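Local coordinates for protein dihydrofolate reductase, putative (Aspergillus flavus, PDB 6DRS) that probably catalyses the NADPH-dependent reduction of dihydrofolate to tetrahydrofolate, and binds an antifolate inhibitor beside the NADP cofactor, at residues 4-15 against 172-182; 42-50 against 221-229. All coordinates share one frame; numbering follows the deposited sequence.

Interaction 1 of 2, residues 4-15 against 172-182; sequences TNPLTLIVATTP and RPVRIVMTNVE. With H8A (3-{[(3R)-7,9-diamino-3-methyl-2,3-dihydrofuro[2,3-f]quinazolin-4-yl]oxy}benzonitrile), chain G.
Leu7, Leu9, Val11 and Thr13 lie beside Val174, Ile176, Met178 and Asn180 as two neighbouring rows on one face of a parallel strand pair whose short axes approach to 4.6 Å and diverge by 22°. The backbone ladder runs from Leu7 N to Pro173 O through to Val181 N to Thr13 O. On this face Leu9 CB rests against Ile176 CG1 at 4.0 Å. Met178 interlocks with two residues of the other strand: its chain leaves extended and then turns at chi3, -66°, folding CE back into the notch between Val11 CG1, 3.9 Å away, and Thr13 CG2. The sulfur thereby comes to lie 3.2 Å from Thr13 OG1. A water bridges that hydroxyl to Asn180 OD1, while Asn180 ND2 bonds to Gln240 on the next strand.

The other face carries Thr8, Ile10 and Ala12 beside Arg175, Val177 and Thr179. Val177 fills the dip between Thr8 and Ile10, with CG2 3.8 Å from Thr8 CG2 and CG1 4.1 Å from Ile10 CG1. Arg175 bends at chi3, which turns its guanidinium edge-on to Thr8 OG1, gripped by NE and NH1 in the guanidinium plane, while Pro6 CG sits 3.6 Å above the centre of one face and Trp222 makes a cation-pi contact.

Near the middle, Ile10 O accepts an almost straight bond (177°) from the inhibitor's amino N12 at 2.8 Å, and Ala12 N binds the NADP carboxamide. Thr179 OG1 is held by Asp40, which also binds the inhibitor. Ile10, Val11 and Ala12 of the first strand and Thr179 of the second thus line the inhibitor site, an arrangement characteristic of the central sheet of the dihydrofolate reductase fold.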
loop_
_atom_site.group_PDB
_atom_site.type_symbol
_atom_site.label_atom_id
_atom_site.label_comp_id
_atom_site.label_asym_id
_atom_site.label_seq_id
_atom_site.Cartn_x
_atom_site.Cartn_y
_atom_site.Cartn_z
ATOM N N THR A 4 19.994 3.284 7.685
ATOM C CA THR A 4 18.577 3.566 8.017
ATOM C C THR A 4 17.626 2.697 7.169
ATOM O O THR A 4 17.872 2.451 5.979
ATOM C CB THR A 4 18.327 5.077 8.184
ATOM O OG1 THR A 4 16.919 5.277 8.102
ATOM C CG2 THR A 4 19.007 5.948 7.147
ATOM N N ASN A 5 16.553 2.230 7.811
ATOM C CA ASN A 5 15.692 1.173 7.282
ATOM C C ASN A 5 15.033 1.621 5.973
ATOM O O ASN A 5 14.789 2.804 5.772
ATOM C CB ASN A 5 14.654 0.716 8.309
ATOM C CG ASN A 5 15.128 -0.437 9.176
ATOM O OD1 ASN A 5 14.690 -0.575 10.319
ATOM N ND2 ASN A 5 16.013 -1.272 8.652
ATOM N N PRO A 6 14.763 0.674 5.065
ATOM C CA PRO A 6 14.229 1.094 3.769
ATOM C C PRO A 6 12.768 1.563 3.881
ATOM O O PRO A 6 12.011 1.103 4.769
ATOM C CB PRO A 6 14.355 -0.152 2.885
ATOM C CG PRO A 6 14.279 -1.302 3.868
ATOM C CD PRO A 6 14.902 -0.786 5.148
ATOM N N LEU A 7 12.383 2.475 2.995
ATOM C CA LEU A 7 10.979 2.899 2.894
ATOM C C LEU A 7 10.380 2.268 1.633
ATOM O O LEU A 7 10.951 2.360 0.553
ATOM C CB LEU A 7 10.940 4.431 2.837
ATOM C CG LEU A 7 9.578 5.067 3.115
ATOM C CD1 LEU A 7 8.914 4.442 4.337
ATOM C CD2 LEU A 7 9.715 6.563 3.292
ATOM N N THR A 8 9.286 1.553 1.780
ATOM C CA THR A 8 8.733 0.865 0.633
ATOM C C THR A 8 7.404 1.534 0.251
ATOM O O THR A 8 6.477 1.566 1.052
ATOM C CB THR A 8 8.575 -0.629 0.936
ATOM O OG1 THR A 8 9.858 -1.135 1.322
ATOM C CG2 THR A 8 8.016 -1.409 -0.229
ATOM N N LEU A 9 7.339 2.067 -0.967
ATOM C CA LEU A 9 6.073 2.451 -1.623
ATOM C C LEU A 9 5.472 1.207 -2.287
ATOM O O LEU A 9 6.175 0.467 -2.997
ATOM C CB LEU A 9 6.372 3.515 -2.680
ATOM C CG LEU A 9 6.704 4.902 -2.147
ATOM C CD1 LEU A 9 7.925 4.865 -1.240
ATOM C CD2 LEU A 9 6.910 5.874 -3.306
ATOM N N ILE A 10 4.203 0.929 -2.021
ATOM C CA ILE A 10 3.534 -0.148 -2.716
ATOM C C ILE A 10 2.304 0.430 -3.414
ATOM O O ILE A 10 1.524 1.206 -2.801
ATOM C CB ILE A 10 3.180 -1.301 -1.768
ATOM C CG1 ILE A 10 2.561 -2.465 -2.534
ATOM C CG2 ILE A 10 2.308 -0.829 -0.606
ATOM C CD1 ILE A 10 2.206 -3.646 -1.673
ATOM N N VAL A 11 2.132 0.023 -4.666
ATOM C CA VAL A 11 1.161 0.678 -5.574
ATOM C C VAL A 11 0.746 -0.319 -6.650
ATOM O O VAL A 11 1.539 -1.199 -7.013
ATOM C CB VAL A 11 1.790 1.940 -6.207
ATOM C CG1 VAL A 11 2.879 1.575 -7.207
ATOM C CG2 VAL A 11 0.760 2.870 -6.845
ATOM N N ALA A 12 -0.492 -0.204 -7.136
ATOM C CA ALA A 12 -0.901 -0.846 -8.395
ATOM C C ALA A 12 -1.041 0.246 -9.473
ATOM O O ALA A 12 -1.619 1.306 -9.207
ATOM C CB ALA A 12 -2.158 -1.663 -8.209
ATOM N N THR A 13 -0.416 0.059 -10.640
ATOM C CA THR A 13 -0.556 1.034 -11.732
ATOM C C THR A 13 -1.106 0.364 -12.998
ATOM O O THR A 13 -1.025 -0.877 -13.154
ATOM C CB THR A 13 0.727 1.814 -12.036
ATOM O OG1 THR A 13 1.636 0.921 -12.674
ATOM C CG2 THR A 13 1.338 2.438 -10.812
ATOM N N THR A 14 -1.713 1.208 -13.845
ATOM C CA THR A 14 -2.177 0.825 -15.179
ATOM C C THR A 14 -1.558 1.785 -16.216
ATOM O O THR A 14 -1.561 3.027 -16.005
ATOM C CB THR A 14 -3.704 0.702 -15.230
ATOM O OG1 THR A 14 -3.983 0.058 -16.471
ATOM C CG2 THR A 14 -4.447 2.018 -15.124
ATOM N N PRO A 15 -0.961 1.235 -17.304
ATOM C CA PRO A 15 -0.308 2.133 -18.275
ATOM C C PRO A 15 -1.311 2.853 -19.192
ATOM O O PRO A 15 -2.253 2.223 -19.728
ATOM C CB PRO A 15 0.635 1.236 -19.077
ATOM C CG PRO A 15 -0.031 -0.101 -19.022
ATOM C CD PRO A 15 -0.629 -0.157 -17.629
ATOM N N ARG A 172 17.162 6.855 4.085
ATOM C CA ARG A 172 16.204 5.839 3.667
ATOM C C ARG A 172 16.457 5.484 2.194
ATOM O O ARG A 172 16.361 6.356 1.324
ATOM C CB ARG A 172 14.770 6.340 3.885
ATOM C CG ARG A 172 14.261 6.225 5.316
ATOM C CD ARG A 172 13.280 5.089 5.585
ATOM N NE ARG A 172 12.630 5.118 6.901
ATOM C CZ ARG A 172 11.845 4.165 7.434
ATOM N NH1 ARG A 172 11.367 4.322 8.657
ATOM N NH2 ARG A 172 11.533 3.064 6.766
ATOM N N PRO A 173 16.832 4.209 1.904
ATOM C CA PRO A 173 16.547 3.712 0.548
ATOM C C PRO A 173 15.021 3.685 0.323
ATOM O O PRO A 173 14.235 3.409 1.268
ATOM C CB PRO A 173 17.177 2.307 0.449
ATOM C CG PRO A 173 17.577 1.941 1.870
ATOM C CD PRO A 173 17.701 3.257 2.614
ATOM N N VAL A 174 14.589 4.036 -0.888
ATOM C CA VAL A 174 13.174 3.926 -1.221
ATOM C C VAL A 174 13.017 2.891 -2.333
ATOM O O VAL A 174 13.793 2.843 -3.290
ATOM C CB VAL A 174 12.495 5.264 -1.567
ATOM C CG1 VAL A 174 12.790 6.338 -0.534
ATOM C CG2 VAL A 174 12.849 5.728 -2.962
ATOM N N ARG A 175 12.040 2.029 -2.145
ATOM C CA ARG A 175 11.827 0.958 -3.064
ATOM C C ARG A 175 10.359 1.022 -3.466
ATOM O O ARG A 175 9.509 1.419 -2.648
ATOM C CB ARG A 175 12.129 -0.380 -2.386
ATOM C CG ARG A 175 13.427 -0.336 -1.600
ATOM C CD ARG A 175 13.670 -1.382 -0.553
ATOM N NE ARG A 175 12.565 -1.914 0.229
ATOM C CZ ARG A 175 12.737 -2.978 1.001
ATOM N NH1 ARG A 175 11.754 -3.445 1.743
ATOM N NH2 ARG A 175 13.917 -3.571 1.035
ATOM N N ILE A 176 10.078 0.607 -4.699
ATOM C CA ILE A 176 8.713 0.559 -5.143
ATOM C C ILE A 176 8.337 -0.894 -5.432
ATOM O O ILE A 176 8.962 -1.539 -6.260
ATOM C CB ILE A 176 8.491 1.495 -6.351
ATOM C CG1 ILE A 176 8.678 2.962 -5.961
ATOM C CG2 ILE A 176 7.107 1.258 -6.924
ATOM C CD1 ILE A 176 8.853 3.892 -7.136
ATOM N N VAL A 177 7.305 -1.394 -4.748
ATOM C CA VAL A 177 6.704 -2.665 -5.124
ATOM C C VAL A 177 5.447 -2.371 -5.963
ATOM O O VAL A 177 4.447 -1.779 -5.456
ATOM C CB VAL A 177 6.371 -3.495 -3.872
ATOM C CG1 VAL A 177 5.565 -4.731 -4.215
ATOM C CG2 VAL A 177 7.657 -3.829 -3.129
ATOM N N MET A 178 5.475 -2.738 -7.239
ATOM C CA MET A 178 4.433 -2.246 -8.134
ATOM C C MET A 178 3.672 -3.418 -8.759
ATOM O O MET A 178 4.296 -4.362 -9.266
ATOM C CB MET A 178 5.017 -1.360 -9.240
ATOM C CG MET A 178 3.937 -0.880 -10.220
ATOM S SD MET A 178 4.524 0.267 -11.486
ATOM C CE MET A 178 4.990 1.712 -10.531
ATOM N N THR A 179 2.338 -3.376 -8.702
ATOM C CA THR A 179 1.551 -4.301 -9.475
ATOM C C THR A 179 1.140 -3.605 -10.780
ATOM O O THR A 179 0.442 -2.573 -10.739
ATOM C CB THR A 179 0.292 -4.754 -8.733
ATOM O OG1 THR A 179 0.635 -5.266 -7.440
ATOM C CG2 THR A 179 -0.481 -5.781 -9.538
ATOM N N ASN A 180 1.593 -4.140 -11.919
ATOM C CA ASN A 180 1.170 -3.673 -13.267
ATOM C C ASN A 180 -0.160 -4.328 -13.628
ATOM O O ASN A 180 -0.310 -5.543 -13.518
ATOM C CB ASN A 180 2.178 -3.991 -14.372
ATOM C CG ASN A 180 3.484 -3.309 -14.096
ATOM O OD1 ASN A 180 3.492 -2.176 -13.622
ATOM N ND2 ASN A 180 4.571 -4.035 -14.278
ATOM N N VAL A 181 -1.102 -3.476 -14.032
ATOM C CA VAL A 181 -2.474 -3.880 -14.370
ATOM C C VAL A 181 -2.746 -3.457 -15.821
ATOM O O VAL A 181 -2.599 -2.285 -16.167
ATOM C CB VAL A 181 -3.509 -3.260 -13.399
ATOM C CG1 VAL A 181 -4.939 -3.537 -13.846
ATOM C CG2 VAL A 181 -3.303 -3.756 -11.972
ATOM N N GLU A 182 -3.133 -4.408 -16.654
ATOM C CA GLU A 182 -3.423 -4.136 -18.051
ATOM C C GLU A 182 -4.726 -4.827 -18.449
ATOM O O GLU A 182 -4.994 -5.929 -17.980
ATOM C CB GLU A 182 -2.298 -4.667 -18.934
ATOM C CG GLU A 182 -1.280 -3.599 -19.244
ATOM C CD GLU A 182 -0.008 -4.090 -19.904
ATOM O OE1 GLU A 182 -0.053 -5.155 -20.554
ATOM O OE2 GLU A 182 1.022 -3.400 -19.750
HETATM C C2 H8A G . -5.899 -1.267 -2.383
HETATM C C3 H8A G . -5.128 -2.118 -3.181
HETATM C C4 H8A G . -3.759 -1.844 -3.379
HETATM C C5 H8A G . -3.156 -0.702 -2.804
HETATM C C6 H8A G . -3.970 0.120 -1.990
HETATM C C7 H8A G . -5.298 -0.158 -1.816
HETATM C C8 H8A G . -1.812 -0.481 -3.007
HETATM O O1 H8A G . -7.221 -1.516 -2.169
HETATM C C10 H8A G . -1.664 -2.407 -4.322
HETATM C C14 H8A G . -7.729 -2.062 -1.003
HETATM C C15 H8A G . -9.104 -1.900 -0.727
HETATM C C16 H8A G . -9.646 -2.448 0.448
HETATM C C17 H8A G . -8.814 -3.153 1.337
HETATM C C18 H8A G . -7.437 -3.339 1.093
HETATM N N9 H8A G . -1.090 -1.327 -3.776
HETATM N N11 H8A G . -2.982 -2.650 -4.156
HETATM N N12 H8A G . -1.174 0.668 -2.375
HETATM N N13 H8A G . -0.916 -3.349 -5.159
HETATM C C19 H8A G . -6.913 -2.774 -0.090
HETATM C C20 H8A G . -6.663 -4.010 1.961
HETATM N N21 H8A G . -5.975 -4.566 2.770
HETATM C C22 H8A G . -5.941 0.841 -0.969
HETATM C C23 H8A G . -4.823 1.881 -0.844
HETATM O O24 H8A G . -3.612 1.259 -1.308
HETATM C C25 H8A G . -6.055 0.275 0.430
HETATM O O HOH W 1 1.740 -0.309 -15.111
#

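Interaction 2 of 2, residues 42-50 against 221-229; sequences SFFARVTTR and EWVGEPVSG. With H8A (3-{[(3R)-7,9-diamino-3-methyl-2,3-dihydrofuro[2,3-f]quinazolin-4-yl]oxy}benzonitrile), chain G; SO4 (sulfate ion), chain D.
Glu225, just past the end of helix 216-223, receives Arg46 of helix 38-49 and Arg50 just after it, forming a salt-bridge network that joins two helix ends of the dihydrofolate reductase fold. Glu225 CG sits between the backbone N and carbonyl carbon (chi1 59°), and the chain extends beyond it, carrying the carboxylate to both arginines. Arg46 approaches side-on: NE meets OE1 and NH2 meets OE2 of Glu225, both at 2.8 Å, with guanidinium and carboxylate planes only 25° apart. Arg50 comes end-on from the anti side, its NH1 2.9 Å from Glu225 OE1 and its NH2 sharing the same oxygen; the planes here stand 57° apart. OE1 therefore accepts three N-H groups and OE2 one, which would be expected to stabilise the negative charge. Arg50 NH2 also donates to Val223 O, while Arg50 NE and NH1 bind O4 and O3 of a sulfate, probably from the crystallisation liquor. Beneath the charges, Val47 CG1 packs on Val223 CB at 3.7 Å, and Phe43 CE1 touches Val227 CG2. On another side of the helix, the Phe44 ring lies over the inhibitor, its CD1 3.3 Å from C8. Phe43 turns its edge to the carboxylate, bringing CD1 3.5 Å from Glu225 OE2.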
loop_
_atom_site.group_PDB
_atom_site.type_symbol
_atom_site.label_atom_id
_atom_site.label_comp_id
_atom_site.label_asym_id
_atom_site.label_seq_id
_atom_site.Cartn_x
_atom_site.Cartn_y
_atom_site.Cartn_z
ATOM N N SER A 42 -5.346 -9.368 -2.239
ATOM C CA SER A 42 -4.821 -10.307 -1.276
ATOM C C SER A 42 -3.292 -10.139 -1.158
ATOM O O SER A 42 -2.710 -10.235 -0.050
ATOM C CB SER A 42 -5.276 -11.723 -1.580
ATOM O OG SER A 42 -4.659 -12.214 -2.760
ATOM N N PHE A 43 -2.649 -9.841 -2.286
ATOM C CA PHE A 43 -1.231 -9.591 -2.312
ATOM C C PHE A 43 -0.920 -8.359 -1.460
ATOM O O PHE A 43 0.017 -8.361 -0.648
ATOM C CB PHE A 43 -0.698 -9.455 -3.746
ATOM C CG PHE A 43 0.738 -8.977 -3.837
ATOM C CD1 PHE A 43 1.801 -9.877 -3.780
ATOM C CD2 PHE A 43 1.038 -7.630 -4.011
ATOM C CE1 PHE A 43 3.117 -9.441 -3.894
ATOM C CE2 PHE A 43 2.350 -7.189 -4.107
ATOM C CZ PHE A 43 3.394 -8.093 -4.041
ATOM N N PHE A 44 -1.696 -7.305 -1.653
ATOM C CA PHE A 44 -1.485 -6.074 -0.887
ATOM C C PHE A 44 -1.666 -6.365 0.607
ATOM O O PHE A 44 -0.912 -5.860 1.414
ATOM C CB PHE A 44 -2.438 -4.961 -1.332
ATOM C CG PHE A 44 -2.442 -3.757 -0.420
ATOM C CD1 PHE A 44 -1.501 -2.738 -0.570
ATOM C CD2 PHE A 44 -3.400 -3.630 0.586
ATOM C CE1 PHE A 44 -1.513 -1.625 0.270
ATOM C CE2 PHE A 44 -3.399 -2.520 1.426
ATOM C CZ PHE A 44 -2.459 -1.521 1.268
ATOM N N ALA A 45 -2.691 -7.161 0.926
ATOM C CA ALA A 45 -3.055 -7.442 2.302
ATOM C C ALA A 45 -1.935 -8.258 2.969
ATOM O O ALA A 45 -1.410 -7.843 4.010
ATOM C CB ALA A 45 -4.400 -8.139 2.370
ATOM N N ARG A 46 -1.524 -9.353 2.332
ATOM C CA ARG A 46 -0.496 -10.258 2.902
ATOM C C ARG A 46 0.818 -9.506 3.077
ATOM O O ARG A 46 1.431 -9.596 4.116
ATOM C CB ARG A 46 -0.236 -11.495 2.039
ATOM C CG ARG A 46 -1.430 -12.423 1.942
ATOM C CD ARG A 46 -0.925 -13.693 1.277
ATOM N NE ARG A 46 -0.323 -13.413 -0.023
ATOM C CZ ARG A 46 -0.983 -13.295 -1.171
ATOM N NH1 ARG A 46 -2.280 -13.550 -1.237
ATOM N NH2 ARG A 46 -0.332 -12.949 -2.262
ATOM N N VAL A 47 1.238 -8.776 2.050
ATOM C CA VAL A 47 2.492 -8.077 2.095
ATOM C C VAL A 47 2.492 -6.982 3.164
ATOM O O VAL A 47 3.477 -6.854 3.888
ATOM C CB VAL A 47 2.885 -7.578 0.699
ATOM C CG1 VAL A 47 4.080 -6.628 0.745
ATOM C CG2 VAL A 47 3.153 -8.797 -0.183
ATOM N N THR A 48 1.429 -6.195 3.276
ATOM C CA THR A 48 1.489 -5.034 4.203
ATOM C C THR A 48 1.329 -5.515 5.648
ATOM O O THR A 48 1.732 -4.819 6.573
ATOM C CB THR A 48 0.408 -3.994 3.886
ATOM O OG1 THR A 48 -0.848 -4.680 3.878
ATOM C CG2 THR A 48 0.651 -3.246 2.594
ATOM N N THR A 49 0.741 -6.681 5.842
ATOM C CA THR A 49 0.494 -7.239 7.185
ATOM C C THR A 49 1.725 -7.994 7.711
ATOM O O THR A 49 2.074 -7.867 8.894
ATOM C CB THR A 49 -0.729 -8.161 7.180
ATOM O OG1 THR A 49 -1.780 -7.399 6.575
ATOM C CG2 THR A 49 -1.136 -8.557 8.583
ATOM N N ARG A 50 2.394 -8.733 6.831
ATOM C CA ARG A 50 3.452 -9.688 7.182
ATOM C C ARG A 50 4.599 -9.012 7.955
ATOM O O ARG A 50 5.388 -8.251 7.364
ATOM C CB ARG A 50 3.986 -10.278 5.877
ATOM C CG ARG A 50 5.000 -11.386 6.079
ATOM C CD ARG A 50 5.522 -12.054 4.819
ATOM N NE ARG A 50 4.456 -12.887 4.270
ATOM C CZ ARG A 50 3.874 -12.706 3.082
ATOM N NH1 ARG A 50 2.867 -13.485 2.724
ATOM N NH2 ARG A 50 4.296 -11.764 2.253
ATOM N N GLU A 221 12.364 -11.214 -1.657
ATOM C CA GLU A 221 12.993 -10.934 -0.351
ATOM C C GLU A 221 12.294 -9.735 0.315
ATOM O O GLU A 221 11.989 -9.806 1.508
ATOM C CB GLU A 221 14.480 -10.622 -0.509
ATOM C CG GLU A 221 15.289 -11.779 -1.068
ATOM C CD GLU A 221 16.701 -11.424 -1.501
ATOM O OE1 GLU A 221 17.070 -10.235 -1.463
ATOM O OE2 GLU A 221 17.428 -12.342 -1.903
ATOM N N TRP A 222 12.049 -8.648 -0.432
ATOM C CA TRP A 222 11.359 -7.463 0.130
ATOM C C TRP A 222 10.029 -7.866 0.741
ATOM O O TRP A 222 9.663 -7.385 1.784
ATOM C CB TRP A 222 11.072 -6.410 -0.920
ATOM C CG TRP A 222 12.281 -5.850 -1.582
ATOM C CD1 TRP A 222 13.585 -6.071 -1.237
ATOM C CD2 TRP A 222 12.295 -4.951 -2.706
ATOM N NE1 TRP A 222 14.410 -5.392 -2.090
ATOM C CE2 TRP A 222 13.652 -4.684 -2.995
ATOM C CE3 TRP A 222 11.301 -4.330 -3.478
ATOM C CZ2 TRP A 222 14.042 -3.824 -4.026
ATOM C CZ3 TRP A 222 11.694 -3.494 -4.506
ATOM C CH2 TRP A 222 13.042 -3.258 -4.782
ATOM N N VAL A 223 9.275 -8.716 0.081
ATOM C CA VAL A 223 7.871 -8.726 0.457
ATOM C C VAL A 223 7.567 -10.008 1.234
ATOM O O VAL A 223 6.456 -10.142 1.726
ATOM C CB VAL A 223 6.935 -8.532 -0.758
ATOM C CG1 VAL A 223 7.238 -7.248 -1.502
ATOM C CG2 VAL A 223 6.919 -9.730 -1.707
ATOM N N GLY A 224 8.513 -10.968 1.269
ATOM C CA GLY A 224 8.373 -12.165 2.121
ATOM C C GLY A 224 7.433 -13.223 1.564
ATOM O O GLY A 224 6.929 -14.060 2.312
ATOM N N GLU A 225 7.129 -13.174 0.268
ATOM C CA GLU A 225 6.465 -14.286 -0.423
ATOM C C GLU A 225 7.024 -14.354 -1.853
ATOM O O GLU A 225 7.595 -13.381 -2.333
ATOM C CB GLU A 225 4.943 -14.157 -0.406
ATOM C CG GLU A 225 4.486 -12.865 -1.056
ATOM C CD GLU A 225 2.979 -12.758 -1.103
ATOM O OE1 GLU A 225 2.344 -12.581 -0.015
ATOM O OE2 GLU A 225 2.444 -12.933 -2.207
ATOM N N PRO A 226 6.903 -15.511 -2.503
ATOM C CA PRO A 226 7.465 -15.675 -3.842
ATOM C C PRO A 226 6.786 -14.765 -4.882
ATOM O O PRO A 226 5.563 -14.736 -4.964
ATOM C CB PRO A 226 7.183 -17.144 -4.195
ATOM C CG PRO A 226 6.917 -17.830 -2.867
ATOM C CD PRO A 226 6.314 -16.760 -1.990
ATOM N N VAL A 227 7.564 -13.999 -5.625
ATOM C CA VAL A 227 7.036 -13.158 -6.717
ATOM C C VAL A 227 7.789 -13.584 -7.982
ATOM O O VAL A 227 9.020 -13.623 -7.958
ATOM C CB VAL A 227 7.305 -11.671 -6.424
ATOM C CG1 VAL A 227 7.152 -10.778 -7.647
ATOM C CG2 VAL A 227 6.473 -11.171 -5.261
ATOM N N SER A 228 7.092 -13.885 -9.071
ATOM C CA SER A 228 7.782 -14.417 -10.237
ATOM C C SER A 228 8.062 -13.303 -11.238
ATOM O O SER A 228 8.975 -13.411 -12.065
ATOM C CB SER A 228 6.998 -15.521 -10.869
ATOM O OG SER A 228 5.710 -15.082 -11.248
ATOM N N GLY A 229 7.278 -12.233 -11.155
ATOM C CA GLY A 229 7.348 -11.185 -12.155
ATOM C C GLY A 229 6.659 -11.581 -13.454
ATOM O O GLY A 229 6.768 -10.864 -14.424
HETATM C C2 H8A G . -5.899 -1.267 -2.383
HETATM C C3 H8A G . -5.128 -2.118 -3.181
HETATM C C4 H8A G . -3.759 -1.844 -3.379
HETATM C C5 H8A G . -3.156 -0.702 -2.804
HETATM C C6 H8A G . -3.970 0.120 -1.990
HETATM C C7 H8A G . -5.298 -0.158 -1.816
HETATM C C8 H8A G . -1.812 -0.481 -3.007
HETATM O O1 H8A G . -7.221 -1.516 -2.169
HETATM C C10 H8A G . -1.664 -2.407 -4.322
HETATM C C14 H8A G . -7.729 -2.062 -1.003
HETATM C C15 H8A G . -9.104 -1.900 -0.727
HETATM C C16 H8A G . -9.646 -2.448 0.448
HETATM C C17 H8A G . -8.814 -3.153 1.337
HETATM C C18 H8A G . -7.437 -3.339 1.093
HETATM N N9 H8A G . -1.090 -1.327 -3.776
HETATM N N11 H8A G . -2.982 -2.650 -4.156
HETATM N N12 H8A G . -1.174 0.668 -2.375
HETATM N N13 H8A G . -0.916 -3.349 -5.159
HETATM C C19 H8A G . -6.913 -2.774 -0.090
HETATM C C20 H8A G . -6.663 -4.010 1.961
HETATM N N21 H8A G . -5.975 -4.566 2.770
HETATM C C22 H8A G . -5.941 0.841 -0.969
HETATM C C23 H8A G . -4.823 1.881 -0.844
HETATM O O24 H8A G . -3.612 1.259 -1.308
HETATM C C25 H8A G . -6.055 0.275 0.430
HETATM S S SO4 D . 3.252 -15.756 5.658
HETATM O O1 SO4 D . 4.588 -16.137 5.141
HETATM O O2 SO4 D . 2.735 -16.782 6.593
HETATM O O3 SO4 D . 2.292 -15.674 4.530
HETATM O O4 SO4 D . 3.371 -14.443 6.337
HETATM O O HOH W 2 5.706 -8.012 3.806
#

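In the fold
From the N terminus, strand 7-17 enters the sheet first and helix 38-49 follows. After the intervening strands and helices, strand 174-183 returns beside 7-17, closing interaction 1 with 156 residues between its segments. Helix 216-223 and the turn after it then reach back to helix 38-49, closing interaction 2 with 170. The segments alternate along the chain, so the two closures cross rather than nest. Their centres are 12 Å apart and they touch directly: Val177 CG2 packs 3.7 Å from Trp222 CE3 and 3.8 Å from Val223 CG1. Phe43 of helix 38-49 also touches Val177, so sheet and both helices are joined. The inhibitor touches both interactions, lying against strands 7-17 and 174-183 and helix 38-49.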